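Side-chain contacts in phage related exonuclease (Haemophilus somnus 129PT, PDB 3K93), which probably degrades DNA as a metal-dependent exonuclease of the PD-(D/E)XK nuclease superfamily, related to phage lambda exonuclease: residues A[87-90]-A[95-98]; A[107-112]-A[142-147]; A[113-116]-A[120-123]. All coordinates share one frame; numbering follows the deposited sequence.

From the N terminus, the chain passes through its early helices before helix 68-79 leads into contact 1, where 87-90 meets 95-98 and closes a short hairpin. Strand 108-114 follows. Its first part faces helix 137-148 in contact 2, a longer closure whose intervening chain includes helix 125-135. Contact 3, between 113-116 and 120-123, is nested inside that loop and closes the turn just after the same strand. Contacts 1 and 2 touch directly, since Arg90 NH1 reaches Leu147 O; contacts 1 and 3 stay about 8 Å apart at their nearest atoms. Contacts 1 and 2 join hairpin and metal-bearing strand to helix 137-148; in contact 3 the 120-123 side also meets a second subunit.

Contact 1 (A[87-90]-A[95-98]); sequences TERR and ITGE
Arg90 and Gly97 form an antiparallel hydrogen-bonded pair in a beta hairpin, built from strands 90-91 and 95-97 of a small three-stranded sheet. The backbone supplies the main grip. Arg90 N donates to Gly97 O at 2.8 Å, and Gly97 N returns a bond to Arg90 O at 2.9 Å. Each of these carbonyl oxygens also receives a CA-H...O contact: Arg89 CA lies 3.2 Å from Gly97 O, and Thr96 CA approaches Arg90 O equally closely.

The packing comes mainly from Arg89, which folds back across the other strand. CG is anti to the backbone N (chi1 166°), and the chain then bends at chi3, laying one guanidinium face over the peptide between Gly97 and Glu98. Glu98 N sits 3.6 Å above that plane, nearer the outer atoms of the group than its centre, while Arg89 NH2 rests against Glu98 CB.

Glu98 and Arg90 find their strongest polar partners outside the two segments. Glu98 turns OE2 to Lys85 in a salt bridge. Arg90 leads off toward helix 137-148, giving NH1 to Leu147 O and making a cation-pi contact with Trp148; Glu88, within 87-90, is a long, weak salt-bridge partner. Back at the strand, Thr96 OG1 meets the guanidinium at its edge: Arg89 NH1 donates to it over 2.9 Å, but at 128° the bond is strongly bent and weak.

Contact 2 (A[107-112]-A[142-147]); sequences KLIIDT and QGYMWL. With NA (sodium ion), chain B.
Ile109 and Tyr144 make the apolar half of this buried strand-on-helix contact. Ile109 CG2 lies 4.1 Å from Tyr144 CB and just as near CD2 of the ring, the two side chains crossing at about a right angle. Ile109 CG1 rests against the same CB and approaches the backbone N of Met145, which is present as selenomethionine.

The polar half is Asp111 against the ring edge. Asp111 OD2 stands 3.4 Å from Tyr144 CE2, near the ring plane, and the carboxylate is turned only 13° from that plane. Asp111 CG, anti to the backbone N (chi1 -159°), carries the carboxylate to both ring edge and sodium. The phenol oxygen looks elsewhere, to Gln140.

Metal binding uses the other oxygen of the same carboxylate. Asp111 OD1 coordinates the sodium ion, joined by Thr112 O at 2.4 Å, Asp100 and three waters. One of these waters also donates to Asp111 OD2 over 2.8 Å, so both carboxylate oxygens are engaged, one directly and one through the metal's own water shell. Asp100, Asp111 and Lys113 are consistent with the PD-(D/E)XK signature, and sodium probably occupies the place of a catalytic divalent metal.

Strand 108-112 and helix 142-147 approach to 8.9 Å between axes. Helix 68-79 packs on the strand's other face through Ile110 and Thr112, strand 152-158 runs parallel beside it, and helix 198-221 packs against Trp146 beyond the helix.

Contact 3 (A[113-116]-A[120-123]); sequences KCSW and SHPF
Ser115 lays its CB and OG along the ND1 edge of the His121 ring. Ser115 OG and His121 ND1 are 2.7 Å apart, a short hydrogen bond, and the hydroxyl lies near the plane of the imidazole. Ser115 CB also sits in that plane and packs 3.5 Å from His121 CB. A chi1 of -50° places Ser115 OG beside its own backbone N, where it faces His121 and also touches Pro122 CD at 3.8 Å.

Farther along, Ser120 OG comes within 3.7 Å of Trp116 CB, while the indole swings away to meet Tyr60 edge to face. Lys63 gathers the carbonyls of Ser115 and Trp116. On the far side of the imidazole, His121 CD2 stands 3.5 Å over the centre of the Phe123 ring. Phe123 in turn stacks on Phe50 of the second subunit, and His121 O accepts a bond from Lys46 of that subunit.

The contact thus staples the loop after strand 108-114 to the strand's end, just past the metal site. With ND1 held at the edge by a serine and CD2 seated on a phenylalanine face, the imidazole is probably restrained in its rotation about chi2, and because either partner could donate, the bond leaves the imidazole proton unassigned.

Contact 1 (A[87-90]-A[95-98])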
ATOM      1  N   THR A  87      -4.514  36.398   3.175  1.00 22.48           N
ATOM      2  CA  THR A  87      -3.807  36.366   1.908  1.00 22.77           C
ATOM      3  C   THR A  87      -2.320  36.581   2.044  1.00 22.83           C
ATOM      4  O   THR A  87      -1.654  36.753   1.038  1.00 23.11           O
ATOM      5  CB  THR A  87      -4.356  37.411   0.918  1.00 23.15           C
ATOM      6  OG1 THR A  87      -4.160  38.728   1.451  1.00 22.58           O
ATOM      7  CG2 THR A  87      -5.864  37.149   0.623  1.00 24.41           C
ATOM      8  N   GLU A  88      -1.770  36.569   3.256  1.00 22.72           N
ATOM      9  CA  GLU A  88      -0.323  36.670   3.359  1.00 22.90           C
ATOM     10  C   GLU A  88       0.390  35.371   3.684  1.00 22.19           C
ATOM     11  O   GLU A  88      -0.078  34.555   4.486  1.00 21.59           O
ATOM     12  CB  GLU A  88       0.120  37.783   4.302  1.00 23.75           C
ATOM     13  CG  GLU A  88      -0.277  37.614   5.739  1.00 25.64           C
ATOM     14  CD  GLU A  88       0.434  38.591   6.666  1.00 26.80           C
ATOM     15  OE1 GLU A  88       1.654  38.829   6.523  1.00 27.87           O
ATOM     16  OE2 GLU A  88      -0.240  39.103   7.561  1.00 29.10           O
ATOM     17  N   ARG A  89       1.529  35.191   3.040  1.00 21.54           N
ATOM     18  CA  ARG A  89       2.390  34.088   3.344  1.00 22.03           C
ATOM     19  C   ARG A  89       3.416  34.683   4.275  1.00 20.54           C
ATOM     20  O   ARG A  89       4.006  35.690   3.952  1.00 20.44           O
ATOM     21  CB  ARG A  89       3.053  33.519   2.073  1.00 22.80           C
ATOM     22  CG  ARG A  89       4.267  32.536   2.353  1.00 26.45           C
ATOM     23  CD  ARG A  89       4.482  31.453   1.261  1.00 30.16           C
ATOM     24  NE  ARG A  89       3.312  30.550   1.180  1.00 33.74           N
ATOM     25  CZ  ARG A  89       3.163  29.356   1.792  1.00 37.17           C
ATOM     26  NH1 ARG A  89       4.095  28.795   2.577  1.00 37.69           N
ATOM     27  NH2 ARG A  89       2.033  28.691   1.613  1.00 40.51           N
ATOM     28  N   ARG A  90       3.591  34.105   5.452  1.00 18.49           N
ATOM     29  CA  ARG A  90       4.650  34.549   6.326  1.00 16.92           C
ATOM     30  C   ARG A  90       5.740  33.521   6.321  1.00 16.15           C
ATOM     31  O   ARG A  90       5.538  32.377   5.870  1.00 14.56           O
ATOM     32  CB  ARG A  90       4.138  34.755   7.732  1.00 17.00           C
ATOM     33  CG  ARG A  90       3.207  35.941   7.879  1.00 15.82           C
ATOM     34  CD  ARG A  90       2.769  36.053   9.331  1.00 16.25           C
ATOM     35  NE  ARG A  90       1.900  37.197   9.562  1.00 19.46           N
ATOM     36  CZ  ARG A  90       1.617  37.695  10.760  1.00 19.67           C
ATOM     37  NH1 ARG A  90       2.120  37.178  11.872  1.00 20.11           N
ATOM     38  NH2 ARG A  90       0.815  38.717  10.848  1.00 19.98           N
ATOM     39  N   ILE A  95      10.469  28.042   8.465  1.00  8.66           N
ATOM     40  CA  ILE A  95       9.237  27.621   7.837  1.00  8.61           C
ATOM     41  C   ILE A  95       8.558  28.770   7.106  1.00  8.65           C
ATOM     42  O   ILE A  95       8.899  29.939   7.298  1.00  7.66           O
ATOM     43  CB  ILE A  95       8.255  26.996   8.873  1.00  8.73           C
ATOM     44  CG1 ILE A  95       7.836  28.011   9.933  1.00  7.26           C
ATOM     45  CG2 ILE A  95       8.896  25.770   9.563  1.00  7.50           C
ATOM     46  CD1 ILE A  95       6.650  27.534  10.740  1.00  6.21           C
ATOM     47  N   THR A  96       7.617  28.419   6.247  1.00  8.78           N
ATOM     48  CA  THR A  96       6.768  29.396   5.579  1.00  9.72           C
ATOM     49  C   THR A  96       5.351  28.855   5.684  1.00  9.85           C
ATOM     50  O   THR A  96       5.138  27.647   5.793  1.00  9.18           O
ATOM     51  CB  THR A  96       7.131  29.620   4.084  1.00  9.24           C
ATOM     52  OG1 THR A  96       6.823  28.443   3.365  1.00 12.52           O
ATOM     53  CG2 THR A  96       8.614  29.897   3.886  1.00 10.14           C
ATOM     54  N   GLY A  97       4.380  29.756   5.686  1.00 10.46           N
ATOM     55  CA  GLY A  97       3.010  29.358   5.814  1.00 11.17           C
ATOM     56  C   GLY A  97       2.055  30.433   5.356  1.00 12.03           C
ATOM     57  O   GLY A  97       2.358  31.615   5.450  1.00 12.46           O
ATOM     58  N   GLU A  98       0.915  29.998   4.841  1.00 12.60           N
ATOM     59  CA  GLU A  98      -0.197  30.852   4.536  1.00 13.83           C
ATOM     60  C   GLU A  98      -1.412  30.179   5.127  1.00 13.36           C
ATOM     61  O   GLU A  98      -1.856  29.211   4.603  1.00 13.65           O
ATOM     62  CB  GLU A  98      -0.375  30.981   3.030  1.00 14.50           C
ATOM     63  CG  GLU A  98      -1.603  31.798   2.663  1.00 18.44           C
ATOM     64  CD  GLU A  98      -1.777  31.997   1.187  1.00 22.00           C
ATOM     65  OE1 GLU A  98      -0.846  32.463   0.528  1.00 23.96           O
ATOM     66  OE2 GLU A  98      -2.865  31.668   0.695  1.00 28.15           O
TER

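Contact 2 (A[107-112]-A[142-147])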
ATOM      1  N   LYS A 107      -6.497  35.548  19.188  1.00 20.28           N
ATOM      2  CA  LYS A 107      -5.183  34.887  19.059  1.00 19.27           C
ATOM      3  C   LYS A 107      -5.384  33.464  18.494  1.00 17.93           C
ATOM      4  O   LYS A 107      -4.912  32.461  19.058  1.00 16.43           O
ATOM      5  CB  LYS A 107      -4.464  34.874  20.417  1.00 19.49           C
ATOM      6  CG  LYS A 107      -4.236  36.296  20.995  1.00 22.32           C
ATOM      7  CD  LYS A 107      -2.782  36.698  21.020  1.00 25.50           C
ATOM      8  CE  LYS A 107      -2.141  36.453  22.398  1.00 28.21           C
ATOM      9  NZ  LYS A 107      -0.692  36.082  22.273  1.00 30.87           N
ATOM     10  N   LEU A 108      -6.121  33.411  17.384  1.00 16.73           N
ATOM     11  CA  LEU A 108      -6.675  32.164  16.860  1.00 16.07           C
ATOM     12  C   LEU A 108      -6.398  32.028  15.381  1.00 15.34           C
ATOM     13  O   LEU A 108      -6.635  32.992  14.635  1.00 15.47           O
ATOM     14  CB  LEU A 108      -8.197  32.130  17.069  1.00 15.83           C
ATOM     15  CG  LEU A 108      -9.044  31.026  16.416  1.00 15.72           C
ATOM     16  CD1 LEU A 108      -8.673  29.682  16.986  1.00 13.70           C
ATOM     17  CD2 LEU A 108     -10.547  31.341  16.649  1.00 15.51           C
ATOM     18  N   ILE A 109      -5.941  30.829  14.973  1.00 14.10           N
ATOM     19  CA  ILE A 109      -5.904  30.424  13.572  1.00 13.65           C
ATOM     20  C   ILE A 109      -7.040  29.434  13.320  1.00 14.24           C
ATOM     21  O   ILE A 109      -7.273  28.534  14.112  1.00 13.53           O
ATOM     22  CB  ILE A 109      -4.574  29.719  13.227  1.00 13.57           C
ATOM     23  CG1 ILE A 109      -3.396  30.666  13.399  1.00 12.56           C
ATOM     24  CG2 ILE A 109      -4.587  29.146  11.796  1.00 12.47           C
ATOM     25  CD1 ILE A 109      -3.334  31.760  12.308  1.00 13.17           C
ATOM     26  N   ILE A 110      -7.734  29.593  12.201  1.00 14.56           N
ATOM     27  CA  ILE A 110      -8.656  28.578  11.742  1.00 14.64           C
ATOM     28  C   ILE A 110      -8.176  28.067  10.428  1.00 15.26           C
ATOM     29  O   ILE A 110      -7.697  28.845   9.616  1.00 16.03           O
ATOM     30  CB  ILE A 110     -10.082  29.100  11.598  1.00 14.38           C
ATOM     31  CG1 ILE A 110     -10.610  29.563  12.949  1.00 13.88           C
ATOM     32  CG2 ILE A 110     -11.002  27.976  11.083  1.00 12.37           C
ATOM     33  CD1 ILE A 110     -11.815  30.548  12.844  1.00 15.92           C
ATOM     34  N   ASP A 111      -8.285  26.761  10.239  1.00 15.67           N
ATOM     35  CA  ASP A 111      -7.970  26.105   8.994  1.00 16.99           C
ATOM     36  C   ASP A 111      -9.155  25.209   8.552  1.00 16.77           C
ATOM     37  O   ASP A 111      -9.676  24.409   9.342  1.00 17.69           O
ATOM     38  CB  ASP A 111      -6.706  25.245   9.146  1.00 17.26           C
ATOM     39  CG  ASP A 111      -6.042  24.956   7.801  1.00 20.11           C
ATOM     40  OD1 ASP A 111      -6.524  24.044   7.086  1.00 23.40           O
ATOM     41  OD2 ASP A 111      -5.072  25.666   7.411  1.00 20.86           O
ATOM     42  N   THR A 112      -9.569  25.353   7.299  1.00 15.60           N
ATOM     43  CA  THR A 112     -10.645  24.574   6.747  1.00 14.98           C
ATOM     44  C   THR A 112     -10.075  23.382   5.946  1.00 15.73           C
ATOM     45  O   THR A 112      -9.162  23.553   5.132  1.00 16.42           O
ATOM     46  CB  THR A 112     -11.508  25.428   5.809  1.00 14.75           C
ATOM     47  OG1 THR A 112     -10.689  25.958   4.759  1.00 15.29           O
ATOM     48  CG2 THR A 112     -12.208  26.560   6.555  1.00 13.00           C
ATOM     49  N   GLN A 142       0.729  24.217  14.552  1.00 11.36           N
ATOM     50  CA  GLN A 142       1.757  24.756  15.444  1.00 12.30           C
ATOM     51  C   GLN A 142       2.646  25.712  14.664  1.00 12.30           C
ATOM     52  O   GLN A 142       3.055  26.737  15.193  1.00 12.61           O
ATOM     53  CB  GLN A 142       2.609  23.682  16.086  1.00 11.58           C
ATOM     54  CG  GLN A 142       1.852  22.746  16.968  1.00 13.31           C
ATOM     55  CD  GLN A 142       1.410  23.351  18.285  1.00 14.02           C
ATOM     56  OE1 GLN A 142       1.813  24.463  18.664  1.00 14.84           O
ATOM     57  NE2 GLN A 142       0.596  22.602  19.006  1.00 11.30           N
ATOM     58  N   GLY A 143       2.901  25.375  13.407  1.00 12.51           N
ATOM     59  CA  GLY A 143       3.662  26.221  12.512  1.00 12.56           C
ATOM     60  C   GLY A 143       2.946  27.524  12.231  1.00 13.11           C
ATOM     61  O   GLY A 143       3.581  28.583  12.265  1.00 12.76           O
ATOM     62  N   TYR A 144       1.623  27.484  11.987  1.00 12.64           N
ATOM     63  CA  TYR A 144       0.900  28.749  11.807  1.00 12.37           C
ATOM     64  C   TYR A 144       0.833  29.573  13.093  1.00 12.61           C
ATOM     65  O   TYR A 144       0.892  30.810  13.052  1.00 13.34           O
ATOM     66  CB  TYR A 144      -0.522  28.520  11.302  1.00 12.32           C
ATOM     67  CG  TYR A 144      -0.670  27.897   9.915  1.00 11.74           C
ATOM     68  CD1 TYR A 144       0.197  28.208   8.893  1.00 12.85           C
ATOM     69  CD2 TYR A 144      -1.741  27.056   9.621  1.00 14.03           C
ATOM     70  CE1 TYR A 144       0.062  27.683   7.636  1.00 12.69           C
ATOM     71  CE2 TYR A 144      -1.888  26.503   8.339  1.00 14.92           C
ATOM     72  CZ  TYR A 144      -0.977  26.836   7.350  1.00 14.81           C
ATOM     73  OH  TYR A 144      -1.065  26.321   6.075  1.00 14.73           O
HETATM   74  N   MSE A 145       0.649  28.922  14.236  1.00 12.37           N
HETATM   75  CA  MSE A 145       0.561  29.653  15.493  1.00 12.06           C
HETATM   76  C   MSE A 145       1.897  30.355  15.784  1.00 12.29           C
HETATM   77  O   MSE A 145       1.935  31.446  16.358  1.00 12.25           O
HETATM   78  CB  MSE A 145       0.166  28.737  16.654  1.00 11.48           C
HETATM   79  CG  MSE A 145      -1.291  28.369  16.654  1.00 11.29           C
HETATM   80 SE   MSE A 145      -1.841  27.368  18.206  0.75  9.26          SE
HETATM   81  CE  MSE A 145      -1.404  25.532  17.672  1.00  9.68           C
ATOM     82  N   TRP A 146       2.986  29.719  15.378  1.00 13.03           N
ATOM     83  CA  TRP A 146       4.324  30.288  15.531  1.00 13.40           C
ATOM     84  C   TRP A 146       4.459  31.531  14.651  1.00 13.91           C
ATOM     85  O   TRP A 146       4.797  32.577  15.138  1.00 13.61           O
ATOM     86  CB  TRP A 146       5.368  29.260  15.136  1.00 13.17           C
ATOM     87  CG  TRP A 146       6.717  29.663  15.398  1.00 13.31           C
ATOM     88  CD1 TRP A 146       7.149  30.694  16.212  1.00 14.14           C
ATOM     89  CD2 TRP A 146       7.879  29.045  14.890  1.00 12.91           C
ATOM     90  NE1 TRP A 146       8.506  30.741  16.221  1.00 13.46           N
ATOM     91  CE2 TRP A 146       8.985  29.743  15.414  1.00 14.32           C
ATOM     92  CE3 TRP A 146       8.100  27.965  14.030  1.00 14.14           C
ATOM     93  CZ2 TRP A 146      10.281  29.387  15.123  1.00 16.68           C
ATOM     94  CZ3 TRP A 146       9.371  27.610  13.747  1.00 14.35           C
ATOM     95  CH2 TRP A 146      10.459  28.316  14.280  1.00 15.79           C
ATOM     96  N   LEU A 147       4.089  31.405  13.380  1.00 14.39           N
ATOM     97  CA  LEU A 147       4.214  32.492  12.433  1.00 14.92           C
ATOM     98  C   LEU A 147       3.282  33.642  12.710  1.00 15.97           C
ATOM     99  O   LEU A 147       3.608  34.768  12.362  1.00 16.78           O
ATOM    100  CB  LEU A 147       3.984  31.995  11.003  1.00 14.52           C
ATOM    101  CG  LEU A 147       5.069  31.146  10.373  1.00 14.06           C
ATOM    102  CD1 LEU A 147       4.546  30.466   9.117  1.00 14.30           C
ATOM    103  CD2 LEU A 147       6.308  32.002  10.027  1.00 14.25           C
TER
HETATM  104 NA    NA B 223      -7.020  24.529   4.630  1.00 34.38          NA
HETATM  105  O   HOH W   1      -4.408  24.748   4.876  1.00 34.61           O
HETATM  106  O   HOH W   2      -7.861  25.942   2.555  1.00 34.50           O
HETATM  107  O   HOH W   3      -6.439  22.605   3.464  1.00 22.96           O

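Contact 3 (A[113-116]-A[120-123])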
ATOM      1  N   LYS A 113     -10.610  22.191   6.178  1.00 15.28           N
ATOM      2  CA  LYS A 113     -10.245  21.002   5.434  1.00 15.20           C
ATOM      3  C   LYS A 113     -11.531  20.461   4.792  1.00 14.80           C
ATOM      4  O   LYS A 113     -12.422  19.982   5.492  1.00 12.74           O
ATOM      5  CB  LYS A 113      -9.653  19.953   6.381  1.00 15.63           C
ATOM      6  CG  LYS A 113      -8.504  20.501   7.281  1.00 16.76           C
ATOM      7  CD  LYS A 113      -7.261  20.798   6.480  1.00 15.31           C
ATOM      8  CE  LYS A 113      -6.119  21.169   7.413  1.00 16.73           C
ATOM      9  NZ  LYS A 113      -4.946  21.665   6.678  1.00 13.65           N
ATOM     10  N   CYS A 114     -11.600  20.544   3.457  1.00 14.55           N
ATOM     11  CA  CYS A 114     -12.793  20.154   2.698  1.00 14.62           C
ATOM     12  C   CYS A 114     -12.717  18.694   2.346  1.00 13.15           C
ATOM     13  O   CYS A 114     -12.079  18.335   1.387  1.00 12.71           O
ATOM     14  CB  CYS A 114     -12.894  20.990   1.406  1.00 14.80           C
ATOM     15  SG  CYS A 114     -13.341  22.695   1.758  1.00 18.24           S
ATOM     16  N   SER A 115     -13.379  17.850   3.122  1.00 12.88           N
ATOM     17  CA  SER A 115     -13.368  16.409   2.879  1.00 12.02           C
ATOM     18  C   SER A 115     -13.916  16.030   1.491  1.00 12.11           C
ATOM     19  O   SER A 115     -14.842  16.679   0.971  1.00 12.48           O
ATOM     20  CB  SER A 115     -14.185  15.701   3.947  1.00 12.40           C
ATOM     21  OG  SER A 115     -13.795  16.127   5.248  1.00 12.08           O
ATOM     22  N   TRP A 116     -13.346  14.991   0.903  1.00 10.67           N
ATOM     23  CA  TRP A 116     -13.836  14.497  -0.374  1.00 11.33           C
ATOM     24  C   TRP A 116     -15.251  13.889  -0.307  1.00 11.60           C
ATOM     25  O   TRP A 116     -16.152  14.267  -1.086  1.00 11.25           O
ATOM     26  CB  TRP A 116     -12.859  13.468  -0.957  1.00 10.73           C
ATOM     27  CG  TRP A 116     -13.296  12.916  -2.252  1.00 10.67           C
ATOM     28  CD1 TRP A 116     -13.748  11.648  -2.486  1.00  9.56           C
ATOM     29  CD2 TRP A 116     -13.369  13.611  -3.512  1.00 10.42           C
ATOM     30  NE1 TRP A 116     -14.091  11.510  -3.808  1.00 12.54           N
ATOM     31  CE2 TRP A 116     -13.870  12.695  -4.463  1.00 11.53           C
ATOM     32  CE3 TRP A 116     -13.045  14.911  -3.928  1.00 12.41           C
ATOM     33  CZ2 TRP A 116     -14.051  13.032  -5.823  1.00 13.47           C
ATOM     34  CZ3 TRP A 116     -13.223  15.264  -5.292  1.00 11.37           C
ATOM     35  CH2 TRP A 116     -13.735  14.329  -6.214  1.00 13.18           C
ATOM     36  N   SER A 120     -14.383   9.676   3.924  1.00 11.51           N
ATOM     37  CA  SER A 120     -13.112  10.264   4.319  1.00 12.37           C
ATOM     38  C   SER A 120     -13.343  11.392   5.344  1.00 11.63           C
ATOM     39  O   SER A 120     -12.445  11.760   6.094  1.00 12.16           O
ATOM     40  CB  SER A 120     -12.349  10.817   3.059  1.00 12.92           C
ATOM     41  OG  SER A 120     -13.019  11.979   2.474  1.00 13.79           O
ATOM     42  N   HIS A 121     -14.550  11.932   5.379  1.00 11.40           N
ATOM     43  CA  HIS A 121     -14.875  13.018   6.300  1.00 11.68           C
ATOM     44  C   HIS A 121     -14.984  12.512   7.751  1.00 11.91           C
ATOM     45  O   HIS A 121     -15.715  11.563   8.003  1.00 12.23           O
ATOM     46  CB  HIS A 121     -16.201  13.670   5.915  1.00 11.20           C
ATOM     47  CG  HIS A 121     -16.592  14.778   6.823  1.00 11.13           C
ATOM     48  ND1 HIS A 121     -15.959  15.996   6.810  1.00 10.70           N
ATOM     49  CD2 HIS A 121     -17.521  14.846   7.805  1.00 10.17           C
ATOM     50  CE1 HIS A 121     -16.505  16.780   7.721  1.00  8.10           C
ATOM     51  NE2 HIS A 121     -17.433  16.100   8.359  1.00  9.08           N
ATOM     52  N   PRO A 122     -14.289  13.156   8.690  1.00 12.03           N
ATOM     53  CA  PRO A 122     -14.355  12.743  10.091  1.00 12.88           C
ATOM     54  C   PRO A 122     -15.535  13.363  10.868  1.00 13.14           C
ATOM     55  O   PRO A 122     -15.413  14.419  11.506  1.00 13.17           O
ATOM     56  CB  PRO A 122     -13.026  13.210  10.656  1.00 13.42           C
ATOM     57  CG  PRO A 122     -12.648  14.403   9.817  1.00 13.59           C
ATOM     58  CD  PRO A 122     -13.276  14.207   8.468  1.00 13.02           C
ATOM     59  N   PHE A 123     -16.680  12.702  10.760  1.00 12.36           N
ATOM     60  CA  PHE A 123     -17.842  13.069  11.486  1.00 12.02           C
ATOM     61  C   PHE A 123     -17.617  12.946  12.980  1.00 12.47           C
ATOM     62  O   PHE A 123     -18.167  13.744  13.735  1.00 14.23           O
ATOM     63  CB  PHE A 123     -19.030  12.165  11.121  1.00 11.66           C
ATOM     64  CG  PHE A 123     -19.618  12.445   9.758  1.00 10.84           C
ATOM     65  CD1 PHE A 123     -20.621  13.389   9.607  1.00 10.40           C
ATOM     66  CD2 PHE A 123     -19.196  11.738   8.645  1.00  9.99           C
ATOM     67  CE1 PHE A 123     -21.181  13.653   8.363  1.00 10.21           C
ATOM     68  CE2 PHE A 123     -19.742  12.002   7.412  1.00 12.18           C
ATOM     69  CZ  PHE A 123     -20.751  12.977   7.281  1.00 11.24           C
TER